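Local structure of aldehyde dehydrogenase (Anabaena variabilis, 4H7N) at residues L105-S109 with Q121-V125; E87-F91 with F138-M144; V21-P25 with V189-T195. The protein probably oxidises aldehydes to carboxylic acids, passing the hydride to NAD+. All coordinates share one frame; numbering follows the deposited sequence.

Contact 1: residues L105-S109 with Q121-V125; sequences LLQTS and QQSLV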
ATOM      1  N   LEU A 105       3.015 -18.915  -1.974  1.00 34.70           N
ATOM      2  CA  LEU A 105       2.455 -17.570  -2.095  1.00 34.94           C
ATOM      3  C   LEU A 105       1.946 -17.277  -3.490  1.00 34.52           C
ATOM      4  O   LEU A 105       1.107 -16.398  -3.640  1.00 36.23           O
ATOM      5  CB  LEU A 105       3.497 -16.492  -1.667  1.00 35.58           C
ATOM      6  CG  LEU A 105       3.921 -16.627  -0.192  1.00 36.84           C
ATOM      7  CD1 LEU A 105       5.034 -15.658   0.166  1.00 35.15           C
ATOM      8  CD2 LEU A 105       2.745 -16.426   0.768  1.00 38.78           C
ATOM      9  N   LEU A 106       2.465 -17.958  -4.516  1.00 32.95           N
ATOM     10  CA  LEU A 106       2.099 -17.649  -5.887  1.00 35.84           C
ATOM     11  C   LEU A 106       1.054 -18.600  -6.488  1.00 42.57           C
ATOM     12  O   LEU A 106       0.668 -18.449  -7.636  1.00 44.10           O
ATOM     13  CB  LEU A 106       3.312 -17.654  -6.764  1.00 37.79           C
ATOM     14  CG  LEU A 106       4.375 -16.609  -6.437  1.00 40.03           C
ATOM     15  CD1 LEU A 106       5.520 -16.857  -7.357  1.00 43.18           C
ATOM     16  CD2 LEU A 106       3.863 -15.211  -6.659  1.00 45.14           C
ATOM     17  N   GLN A 107       0.612 -19.581  -5.725  1.00 43.37           N
ATOM     18  CA  GLN A 107      -0.289 -20.599  -6.285  1.00 50.99           C
ATOM     19  C   GLN A 107      -1.699 -20.005  -6.512  1.00 52.11           C
ATOM     20  O   GLN A 107      -2.221 -19.298  -5.650  1.00 54.61           O
ATOM     21  CB  GLN A 107      -0.348 -21.814  -5.360  1.00 53.42           C
ATOM     22  CG  GLN A 107      -1.160 -21.579  -4.103  1.00 59.32           C
ATOM     23  CD  GLN A 107      -0.857 -22.585  -3.007  1.00 70.00           C
ATOM     24  OE1 GLN A 107      -0.411 -23.709  -3.276  1.00 74.57           O
ATOM     25  NE2 GLN A 107      -1.087 -22.181  -1.752  1.00 75.23           N
ATOM     26  N   THR A 108      -2.287 -20.264  -7.680  1.00 52.78           N
ATOM     27  CA  THR A 108      -3.677 -19.866  -7.951  1.00 54.99           C
ATOM     28  C   THR A 108      -4.615 -20.649  -7.014  1.00 56.21           C
ATOM     29  O   THR A 108      -4.230 -21.616  -6.371  1.00 55.73           O
ATOM     30  CB  THR A 108      -4.105 -20.173  -9.408  1.00 55.83           C
ATOM     31  OG1 THR A 108      -4.070 -21.599  -9.616  1.00 55.78           O
ATOM     32  CG2 THR A 108      -3.221 -19.452 -10.454  1.00 52.42           C
ATOM     33  N   SER A 109      -5.861 -20.230  -6.965  1.00 54.18           N
ATOM     34  CA  SER A 109      -6.848 -20.907  -6.164  1.00 56.22           C
ATOM     35  C   SER A 109      -8.173 -20.894  -6.926  1.00 52.56           C
ATOM     36  O   SER A 109      -8.375 -20.095  -7.836  1.00 50.28           O
ATOM     37  CB  SER A 109      -6.950 -20.218  -4.798  1.00 57.50           C
ATOM     38  OG  SER A 109      -6.974 -18.806  -4.955  1.00 59.10           O
ATOM     39  N   GLN A 121     -11.954 -17.914  -9.679  1.00 35.27           N
ATOM     40  CA  GLN A 121     -10.527 -18.266  -9.674  1.00 36.94           C
ATOM     41  C   GLN A 121      -9.722 -17.028  -9.382  1.00 35.62           C
ATOM     42  O   GLN A 121     -10.128 -15.931  -9.746  1.00 35.40           O
ATOM     43  CB  GLN A 121     -10.084 -18.860 -11.003  1.00 39.17           C
ATOM     44  CG  GLN A 121     -10.579 -20.278 -11.227  1.00 46.61           C
ATOM     45  CD  GLN A 121     -10.278 -20.763 -12.636  1.00 50.45           C
ATOM     46  OE1 GLN A 121      -9.245 -20.419 -13.210  1.00 50.71           O
ATOM     47  NE2 GLN A 121     -11.187 -21.551 -13.200  1.00 52.98           N
ATOM     48  N   GLN A 122      -8.587 -17.193  -8.714  1.00 36.51           N
ATOM     49  CA  GLN A 122      -7.696 -16.077  -8.390  1.00 37.12           C
ATOM     50  C   GLN A 122      -6.339 -16.297  -9.049  1.00 38.99           C
ATOM     51  O   GLN A 122      -5.902 -17.432  -9.193  1.00 38.42           O
ATOM     52  CB  GLN A 122      -7.507 -15.976  -6.889  1.00 37.83           C
ATOM     53  CG  GLN A 122      -8.789 -15.739  -6.069  1.00 40.66           C
ATOM     54  CD  GLN A 122      -9.185 -14.237  -5.921  1.00 42.54           C
ATOM     55  OE1 GLN A 122     -10.152 -13.904  -5.228  1.00 44.25           O
ATOM     56  NE2 GLN A 122      -8.442 -13.348  -6.573  1.00 39.19           N
ATOM     57  N   SER A 123      -5.690 -15.221  -9.495  1.00 38.08           N
ATOM     58  CA  SER A 123      -4.266 -15.319  -9.887  1.00 39.13           C
ATOM     59  C   SER A 123      -3.529 -14.056  -9.517  1.00 35.03           C
ATOM     60  O   SER A 123      -4.130 -13.110  -9.012  1.00 31.97           O
ATOM     61  CB  SER A 123      -4.077 -15.633 -11.376  1.00 41.58           C
ATOM     62  OG  SER A 123      -4.447 -14.514 -12.149  1.00 47.35           O
ATOM     63  N   LEU A 124      -2.216 -14.074  -9.723  1.00 35.56           N
ATOM     64  CA  LEU A 124      -1.339 -13.012  -9.284  1.00 34.64           C
ATOM     65  C   LEU A 124      -0.416 -12.571 -10.436  1.00 34.69           C
ATOM     66  O   LEU A 124       0.206 -13.396 -11.060  1.00 35.06           O
ATOM     67  CB  LEU A 124      -0.534 -13.526  -8.119  1.00 37.43           C
ATOM     68  CG  LEU A 124      -1.436 -13.912  -6.947  1.00 42.60           C
ATOM     69  CD1 LEU A 124      -0.977 -15.244  -6.358  1.00 47.47           C
ATOM     70  CD2 LEU A 124      -1.499 -12.822  -5.908  1.00 41.82           C
ATOM     71  N   VAL A 125      -0.341 -11.275 -10.695  1.00 31.01           N
ATOM     72  CA  VAL A 125       0.389 -10.735 -11.836  1.00 31.79           C
ATOM     73  C   VAL A 125       1.471  -9.771 -11.292  1.00 29.58           C
ATOM     74  O   VAL A 125       1.134  -8.736 -10.692  1.00 30.17           O
ATOM     75  CB  VAL A 125      -0.576  -9.934 -12.743  1.00 32.65           C
ATOM     76  CG1 VAL A 125       0.109  -9.451 -13.999  1.00 37.04           C
ATOM     77  CG2 VAL A 125      -1.758 -10.809 -13.129  1.00 37.27           C
TER
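Ser109 and Gln122 face each other as a hydrogen-bonded antiparallel pair, their side chains on the same face of the sheet. Gln122 N gives its hydrogen to Ser109 O at 3.0 Å, nearly straight at 164°, and the same carbonyl oxygen also receives a CA-H...O contact from Gln121 CA at 3.4 Å. From CB outward, Gln122 first runs past Ser109: Gln122 CB lies 3.5 Å from Ser109 OG, and CG is still alongside that hydroxyl at 3.7 Å. The chain then bends at chi2 (-86°), and this turns the amide away from Ser109; its OE1 accepts a hydrogen bond from the backbone N of Glu431 of the second subunit. One step along, Thr108 sets its CB 3.3 Å from Gln122 O, and its methyl CG2 leans on Ser123 CB at 4.0 Å. Farther back, where the helix 82-106 runs out, Leu124 reaches across: CG stands beside the backbone N, opposite the carbonyl carbon (chi1 -62°), and Leu124 CD1 meets Leu105 O at 3.6 Å and Leu106 O at 3.8 Å. Leu106 itself packs on Leu454 and Leu450, and the far edge of strand 121-125 bonds to strand 454-462. The segments thus join the helix end to the long strand 118-134 in the projecting sheet, the part that serves subunit association in this family. Chemically, the direct link is a single backbone hydrogen bond, supplemented by carbon-to-oxygen contacts and slight apolar packing, while the amide oxygen of Gln122 is used on Glu431 of the second subunit.

Contact 2: residues E87-F91 with F138-M144; sequences EIDSF and FPLTLSM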
ATOM      1  N   GLU A  87      26.610 -10.142   6.973  1.00 28.46           N
ATOM      2  CA  GLU A  87      25.766  -9.645   5.874  1.00 28.94           C
ATOM      3  C   GLU A  87      25.704 -10.660   4.784  1.00 28.79           C
ATOM      4  O   GLU A  87      24.620 -10.934   4.233  1.00 26.05           O
ATOM      5  CB  GLU A  87      26.316  -8.370   5.249  1.00 29.89           C
ATOM      6  CG  GLU A  87      25.722  -7.108   5.711  1.00 30.40           C
ATOM      7  CD  GLU A  87      26.085  -5.912   4.845  1.00 29.80           C
ATOM      8  OE1 GLU A  87      27.022  -5.221   5.263  1.00 29.62           O
ATOM      9  OE2 GLU A  87      25.402  -5.626   3.804  1.00 28.00           O
ATOM     10  N   ILE A  88      26.869 -11.215   4.438  1.00 25.96           N
ATOM     11  CA  ILE A  88      26.901 -12.197   3.373  1.00 27.64           C
ATOM     12  C   ILE A  88      26.079 -13.459   3.721  1.00 28.23           C
ATOM     13  O   ILE A  88      25.354 -13.974   2.884  1.00 26.71           O
ATOM     14  CB  ILE A  88      28.327 -12.548   2.956  1.00 27.01           C
ATOM     15  CG1 ILE A  88      28.968 -11.341   2.306  1.00 28.06           C
ATOM     16  CG2 ILE A  88      28.290 -13.682   1.958  1.00 30.16           C
ATOM     17  CD1 ILE A  88      30.490 -11.382   2.127  1.00 27.70           C
ATOM     18  N   ASP A  89      26.228 -13.956   4.937  1.00 30.58           N
ATOM     19  CA  ASP A  89      25.503 -15.149   5.393  1.00 32.86           C
ATOM     20  C   ASP A  89      23.988 -14.893   5.375  1.00 31.84           C
ATOM     21  O   ASP A  89      23.203 -15.723   4.922  1.00 33.36           O
ATOM     22  CB  ASP A  89      25.949 -15.522   6.808  1.00 35.38           C
ATOM     23  CG  ASP A  89      27.344 -16.154   6.833  1.00 40.33           C
ATOM     24  OD1 ASP A  89      27.758 -16.759   5.815  1.00 40.12           O
ATOM     25  OD2 ASP A  89      28.022 -16.042   7.890  1.00 47.71           O
ATOM     26  N   SER A  90      23.611 -13.729   5.859  1.00 31.10           N
ATOM     27  CA  SER A  90      22.221 -13.294   5.915  1.00 30.55           C
ATOM     28  C   SER A  90      21.590 -13.133   4.508  1.00 30.65           C
ATOM     29  O   SER A  90      20.462 -13.601   4.235  1.00 27.03           O
ATOM     30  CB  SER A  90      22.138 -12.030   6.746  1.00 30.92           C
ATOM     31  OG  SER A  90      20.934 -11.312   6.461  1.00 34.82           O
ATOM     32  N   PHE A  91      22.310 -12.510   3.589  1.00 30.29           N
ATOM     33  CA  PHE A  91      21.913 -12.499   2.155  1.00 29.30           C
ATOM     34  C   PHE A  91      21.694 -13.915   1.581  1.00 29.08           C
ATOM     35  O   PHE A  91      20.679 -14.202   0.969  1.00 29.32           O
ATOM     36  CB  PHE A  91      22.999 -11.770   1.323  1.00 27.87           C
ATOM     37  CG  PHE A  91      22.821 -11.869  -0.172  1.00 28.19           C
ATOM     38  CD1 PHE A  91      21.656 -11.509  -0.766  1.00 30.16           C
ATOM     39  CD2 PHE A  91      23.835 -12.296  -0.964  1.00 31.39           C
ATOM     40  CE1 PHE A  91      21.507 -11.572  -2.135  1.00 28.50           C
ATOM     41  CE2 PHE A  91      23.717 -12.348  -2.312  1.00 29.87           C
ATOM     42  CZ  PHE A  91      22.546 -11.970  -2.904  1.00 29.66           C
ATOM     43  N   PHE A 138      24.301  -1.125   5.299  1.00 25.06           N
ATOM     44  CA  PHE A 138      24.393  -2.556   5.071  1.00 26.28           C
ATOM     45  C   PHE A 138      24.165  -2.704   3.580  1.00 25.87           C
ATOM     46  O   PHE A 138      23.071  -3.005   3.108  1.00 26.59           O
ATOM     47  CB  PHE A 138      23.344  -3.352   5.856  1.00 27.43           C
ATOM     48  CG  PHE A 138      23.497  -3.305   7.363  1.00 26.69           C
ATOM     49  CD1 PHE A 138      24.397  -4.120   8.010  1.00 27.44           C
ATOM     50  CD2 PHE A 138      22.621  -2.532   8.148  1.00 27.57           C
ATOM     51  CE1 PHE A 138      24.506  -4.111   9.385  1.00 26.67           C
ATOM     52  CE2 PHE A 138      22.723  -2.539   9.532  1.00 27.83           C
ATOM     53  CZ  PHE A 138      23.678  -3.328  10.142  1.00 26.33           C
ATOM     54  N   PRO A 139      25.178  -2.413   2.819  1.00 26.03           N
ATOM     55  CA  PRO A 139      24.961  -2.235   1.396  1.00 26.05           C
ATOM     56  C   PRO A 139      24.420  -3.489   0.714  1.00 25.28           C
ATOM     57  O   PRO A 139      23.533  -3.373  -0.130  1.00 24.29           O
ATOM     58  CB  PRO A 139      26.334  -1.892   0.844  1.00 26.50           C
ATOM     59  CG  PRO A 139      27.250  -1.889   1.965  1.00 27.96           C
ATOM     60  CD  PRO A 139      26.577  -2.294   3.227  1.00 26.81           C
ATOM     61  N   LEU A 140      24.932  -4.664   1.087  1.00 24.16           N
ATOM     62  CA  LEU A 140      24.506  -5.887   0.451  1.00 25.00           C
ATOM     63  C   LEU A 140      23.117  -6.249   0.890  1.00 24.10           C
ATOM     64  O   LEU A 140      22.197  -6.365   0.053  1.00 24.23           O
ATOM     65  CB  LEU A 140      25.482  -7.037   0.720  1.00 25.76           C
ATOM     66  CG  LEU A 140      25.019  -8.380   0.204  1.00 28.11           C
ATOM     67  CD1 LEU A 140      24.989  -8.386  -1.314  1.00 27.04           C
ATOM     68  CD2 LEU A 140      25.893  -9.520   0.741  1.00 28.49           C
ATOM     69  N   THR A 141      22.892  -6.365   2.185  1.00 25.48           N
ATOM     70  CA  THR A 141      21.594  -6.905   2.610  1.00 24.83           C
ATOM     71  C   THR A 141      20.463  -5.954   2.253  1.00 25.87           C
ATOM     72  O   THR A 141      19.383  -6.416   1.852  1.00 24.04           O
ATOM     73  CB  THR A 141      21.534  -7.278   4.089  1.00 29.13           C
ATOM     74  OG1 THR A 141      22.089  -6.227   4.830  1.00 30.69           O
ATOM     75  CG2 THR A 141      22.401  -8.536   4.406  1.00 31.21           C
ATOM     76  N   LEU A 142      20.680  -4.656   2.396  1.00 25.15           N
ATOM     77  CA  LEU A 142      19.601  -3.727   2.088  1.00 27.11           C
ATOM     78  C   LEU A 142      19.375  -3.487   0.576  1.00 25.40           C
ATOM     79  O   LEU A 142      18.322  -3.021   0.202  1.00 24.58           O
ATOM     80  CB  LEU A 142      19.764  -2.422   2.901  1.00 28.25           C
ATOM     81  CG  LEU A 142      19.664  -2.668   4.424  1.00 30.18           C
ATOM     82  CD1 LEU A 142      19.861  -1.432   5.284  1.00 30.66           C
ATOM     83  CD2 LEU A 142      18.334  -3.293   4.848  1.00 33.32           C
ATOM     84  N   SER A 143      20.355  -3.791  -0.289  1.00 24.45           N
ATOM     85  CA  SER A 143      20.126  -3.772  -1.708  1.00 24.41           C
ATOM     86  C   SER A 143      19.272  -4.974  -2.137  1.00 25.25           C
ATOM     87  O   SER A 143      18.600  -4.907  -3.175  1.00 26.88           O
ATOM     88  CB  SER A 143      21.431  -3.743  -2.512  1.00 23.82           C
ATOM     89  OG  SER A 143      22.160  -4.956  -2.398  1.00 26.03           O
HETATM   90  N   MSE A 144      19.284  -6.034  -1.330  1.00 24.54           N
HETATM   91  CA  MSE A 144      18.709  -7.302  -1.735  1.00 24.82           C
HETATM   92  C   MSE A 144      17.456  -7.689  -1.002  1.00 23.89           C
HETATM   93  O   MSE A 144      16.769  -8.605  -1.419  1.00 22.04           O
HETATM   94  CB  MSE A 144      19.768  -8.395  -1.502  1.00 25.98           C
HETATM   95  CG  MSE A 144      20.926  -8.273  -2.493  1.00 26.79           C
HETATM   96 SE   MSE A 144      20.399  -8.641  -4.354  0.85 28.61          SE
HETATM   97  CE  MSE A 144      20.689  -6.932  -5.118  1.00 24.00           C
TER
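Leu140 lies over one face of the Phe91 ring, with CD1 4.2 Å from the ring centroid and close to its normal, a CH-pi contact set somewhat toward the rim. Its other methyl, CD2, packs 3.7 Å from Phe91 CB and also reaches Ile88 CG1. Phe91 CG points away from its own backbone N (chi1 171°), a setting that carries the ring toward Met144, modelled as selenomethionine. There CG of Met144 comes within 3.4 Å of Phe91 CE1, while SE stands obliquely to the ring in a Met-aromatic contact. Ile63 and Trp59 of helix 48-64 close in on this patch. The two helix segments run at 23° to each other, their axes 8.9 Å apart. Moving outward, Thr141 CG2 settles 3.3 Å from Glu87 O and also meets Ser90 OG. Beyond it the extended side chain of Glu87 reaches the first turn of helix 139-144. OE2 takes the N-H of Thr141 at 3.1 Å and 164° on its anti lone pair, and a weak bond from Leu140 N at 2.9 Å. The other oxygen, OE1, lies at the edge of the Phe138 ring, the carboxylate and ring planes being nearly perpendicular, and forms a salt bridge with Arg80. With an alanine here, the amides of Leu140 and Thr141 would probably lose this acceptor, and Arg80 this carboxylate partner. Phe138 belongs to the loop that in related dehydrogenases bears the oxyanion-hole asparagine. A carboxylate buried among amide hydrogens at a helix start and paired with an arginine is likely to remain ionised, its charge balanced by two N-H groups and Arg80.

Contact 3: residues V21-P25 with V189-T195; sequences VIIPP and VEGGGET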
ATOM      1  N   VAL A  21      35.583   4.493  -8.822  1.00 27.81           N
ATOM      2  CA  VAL A  21      34.860   5.456  -9.677  1.00 29.40           C
ATOM      3  C   VAL A  21      33.610   4.771 -10.141  1.00 27.81           C
ATOM      4  O   VAL A  21      33.658   3.623 -10.532  1.00 28.46           O
ATOM      5  CB  VAL A  21      35.647   5.832 -10.942  1.00 32.05           C
ATOM      6  CG1 VAL A  21      34.825   6.753 -11.828  1.00 34.92           C
ATOM      7  CG2 VAL A  21      36.948   6.536 -10.546  1.00 34.40           C
ATOM      8  N   ILE A  22      32.487   5.462 -10.145  1.00 26.67           N
ATOM      9  CA  ILE A  22      31.301   4.899 -10.759  1.00 26.48           C
ATOM     10  C   ILE A  22      30.810   5.901 -11.793  1.00 26.32           C
ATOM     11  O   ILE A  22      31.173   7.072 -11.725  1.00 25.33           O
ATOM     12  CB  ILE A  22      30.211   4.645  -9.691  1.00 27.61           C
ATOM     13  CG1 ILE A  22      29.826   5.918  -8.953  1.00 28.89           C
ATOM     14  CG2 ILE A  22      30.669   3.568  -8.707  1.00 27.91           C
ATOM     15  CD1 ILE A  22      28.778   5.653  -7.909  1.00 32.48           C
ATOM     16  N   ILE A  23      29.992   5.436 -12.725  1.00 26.66           N
ATOM     17  CA  ILE A  23      29.523   6.180 -13.866  1.00 28.85           C
ATOM     18  C   ILE A  23      28.001   6.183 -13.970  1.00 30.36           C
ATOM     19  O   ILE A  23      27.445   5.292 -14.515  1.00 29.63           O
ATOM     20  CB  ILE A  23      30.027   5.557 -15.194  1.00 30.48           C
ATOM     21  CG1 ILE A  23      31.487   5.182 -15.097  1.00 32.21           C
ATOM     22  CG2 ILE A  23      29.829   6.506 -16.378  1.00 29.17           C
ATOM     23  CD1 ILE A  23      32.363   6.354 -14.933  1.00 35.39           C
ATOM     24  N   PRO A  24      27.344   7.242 -13.518  1.00 32.04           N
ATOM     25  CA  PRO A  24      25.895   7.158 -13.519  1.00 33.94           C
ATOM     26  C   PRO A  24      25.315   7.295 -14.912  1.00 36.47           C
ATOM     27  O   PRO A  24      25.814   8.052 -15.723  1.00 37.20           O
ATOM     28  CB  PRO A  24      25.449   8.290 -12.597  1.00 34.25           C
ATOM     29  CG  PRO A  24      26.639   9.127 -12.325  1.00 34.15           C
ATOM     30  CD  PRO A  24      27.863   8.440 -12.852  1.00 32.54           C
ATOM     31  N   PRO A  25      24.261   6.534 -15.215  1.00 36.25           N
ATOM     32  CA  PRO A  25      23.722   6.691 -16.573  1.00 37.76           C
ATOM     33  C   PRO A  25      22.878   7.941 -16.674  1.00 38.99           C
ATOM     34  O   PRO A  25      22.044   8.178 -15.793  1.00 40.97           O
ATOM     35  CB  PRO A  25      22.834   5.449 -16.728  1.00 37.60           C
ATOM     36  CG  PRO A  25      22.440   5.091 -15.339  1.00 35.84           C
ATOM     37  CD  PRO A  25      23.506   5.572 -14.416  1.00 34.76           C
ATOM     38  N   VAL A 189      22.431  -0.412 -11.404  1.00 26.63           N
ATOM     39  CA  VAL A 189      22.831   0.892 -11.914  1.00 28.75           C
ATOM     40  C   VAL A 189      23.507   1.658 -10.793  1.00 28.86           C
ATOM     41  O   VAL A 189      23.200   1.487  -9.633  1.00 28.66           O
ATOM     42  CB  VAL A 189      21.676   1.701 -12.518  1.00 31.53           C
ATOM     43  CG1 VAL A 189      21.051   0.945 -13.695  1.00 34.13           C
ATOM     44  CG2 VAL A 189      20.607   1.973 -11.515  1.00 32.43           C
ATOM     45  N   GLU A 190      24.437   2.506 -11.158  1.00 29.39           N
ATOM     46  CA  GLU A 190      25.244   3.263 -10.189  1.00 33.16           C
ATOM     47  C   GLU A 190      24.829   4.713 -10.213  1.00 32.32           C
ATOM     48  O   GLU A 190      24.456   5.243 -11.280  1.00 33.80           O
ATOM     49  CB  GLU A 190      26.711   3.199 -10.606  1.00 37.54           C
ATOM     50  CG  GLU A 190      27.359   1.856 -10.349  1.00 46.31           C
ATOM     51  CD  GLU A 190      28.676   1.669 -11.127  1.00 58.43           C
ATOM     52  OE1 GLU A 190      29.022   2.525 -12.030  1.00 54.40           O
ATOM     53  OE2 GLU A 190      29.369   0.652 -10.810  1.00 66.36           O
ATOM     54  N   GLY A 191      24.931   5.385  -9.078  1.00 31.15           N
ATOM     55  CA  GLY A 191      24.708   6.802  -9.085  1.00 32.08           C
ATOM     56  C   GLY A 191      24.314   7.303  -7.749  1.00 31.12           C
ATOM     57  O   GLY A 191      24.130   6.513  -6.831  1.00 28.54           O
ATOM     58  N   GLY A 192      24.189   8.628  -7.652  1.00 31.68           N
ATOM     59  CA  GLY A 192      23.715   9.249  -6.424  1.00 31.09           C
ATOM     60  C   GLY A 192      22.242   9.508  -6.453  1.00 31.06           C
ATOM     61  O   GLY A 192      21.507   8.888  -7.196  1.00 29.70           O
ATOM     62  N   GLY A 193      21.815  10.473  -5.647  1.00 31.43           N
ATOM     63  CA  GLY A 193      20.426  10.784  -5.476  1.00 33.10           C
ATOM     64  C   GLY A 193      19.715  11.147  -6.759  1.00 34.16           C
ATOM     65  O   GLY A 193      18.558  10.783  -6.942  1.00 34.37           O
ATOM     66  N   GLU A 194      20.388  11.861  -7.652  1.00 35.69           N
ATOM     67  CA  GLU A 194      19.782  12.268  -8.910  1.00 38.50           C
ATOM     68  C   GLU A 194      19.457  11.056  -9.763  1.00 34.36           C
ATOM     69  O   GLU A 194      18.439  11.028 -10.395  1.00 32.38           O
ATOM     70  CB  GLU A 194      20.686  13.205  -9.709  1.00 42.69           C
ATOM     71  CG  GLU A 194      20.084  13.647 -11.065  1.00 51.89           C
ATOM     72  CD  GLU A 194      18.819  14.535 -10.968  1.00 58.40           C
ATOM     73  OE1 GLU A 194      18.373  14.898  -9.850  1.00 66.20           O
ATOM     74  OE2 GLU A 194      18.261  14.906 -12.026  1.00 60.37           O
ATOM     75  N   THR A 195      20.330  10.057  -9.787  1.00 32.59           N
ATOM     76  CA  THR A 195      20.020   8.847 -10.553  1.00 30.71           C
ATOM     77  C   THR A 195      18.822   8.109  -9.968  1.00 28.83           C
ATOM     78  O   THR A 195      18.000   7.558 -10.691  1.00 28.70           O
ATOM     79  CB  THR A 195      21.231   7.940 -10.584  1.00 30.18           C
ATOM     80  OG1 THR A 195      22.291   8.649 -11.181  1.00 30.04           O
ATOM     81  CG2 THR A 195      20.946   6.673 -11.383  1.00 28.48           C
TER
HETATM   82  O   HOH W   1      25.582   2.635 -13.914  1.00 39.59           O
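Glu190 crosses Ile22 obliquely and ends at the backbone of Ile23. Its OE1 accepts the N-H of Ile23 at 3.1 Å, almost straight at 169°, although the donor arrives on the anti side and 30° out of the carboxylate plane. In the aliphatic part of the side chain, Glu190 CB packs 3.9 Å from Ile22 CB; the carboxylate lies against Ile22 CB and CG2. Glu190 CG stands beside the backbone N, turned from the carbonyl carbon (chi1 -74°), with the rest extended, and that straight reach is what brings OE1 to the backbone of 21-25. Its main chain is held too. A water accepts from Glu190 N and donates weakly to Ile23 O. Glu190 O is buried against Pro24 CA (3.3 Å) and Pro25 CD (3.3 Å), with no conventional hydrogen-bond donor to satisfy it. The loop continues through Gly191, Gly192 at the N-cap, and Gly193 on the first turn of helix 193-200; Gly191 and Gly193 fit a GxGxxG-like spacing in a strand-turn-helix of what is probably the Rossmann-type NAD+-binding domain of this family. Gly191 has no room for a side chain: a CB would run into Thr195 OG1 and press on Pro24 CB, and the backbone angles would jam it against the preceding carbonyl. Thr195 OG1 does touch Pro24 CB, at 3.5 Å, and its CG2 meets Pro25 CD. In the second shell Gly191 O is bonded to Lys160 NZ, Val189 pairs with Val159 of strand 156-161, and Leu30 and Gln33 of helix 27-46 pack on both Pro25 and Val189.

In the fold
Helix 82-106 serves two of the three sites: a turn near its N-terminal end makes contact 2 and its C-terminal end makes contact 1, with centres about 29 Å apart. On the partner side, strand 118-134 of contact 1 leads by a short loop to helix 139-144 of contact 2. Contact 2 is near the centre of the folded chain, and the side chain of Phe138 is about 10 Å from that of Glu232, the predicted active-site residue. Contact 3 lies about 20 Å from contact 2 between centres, about 9 Å between nearest atoms. Contacts 1 and 3 are farthest apart, about 37 Å between centres. A glycerol, probably from crystallisation, sits about 4 Å from the Leu124 side chain.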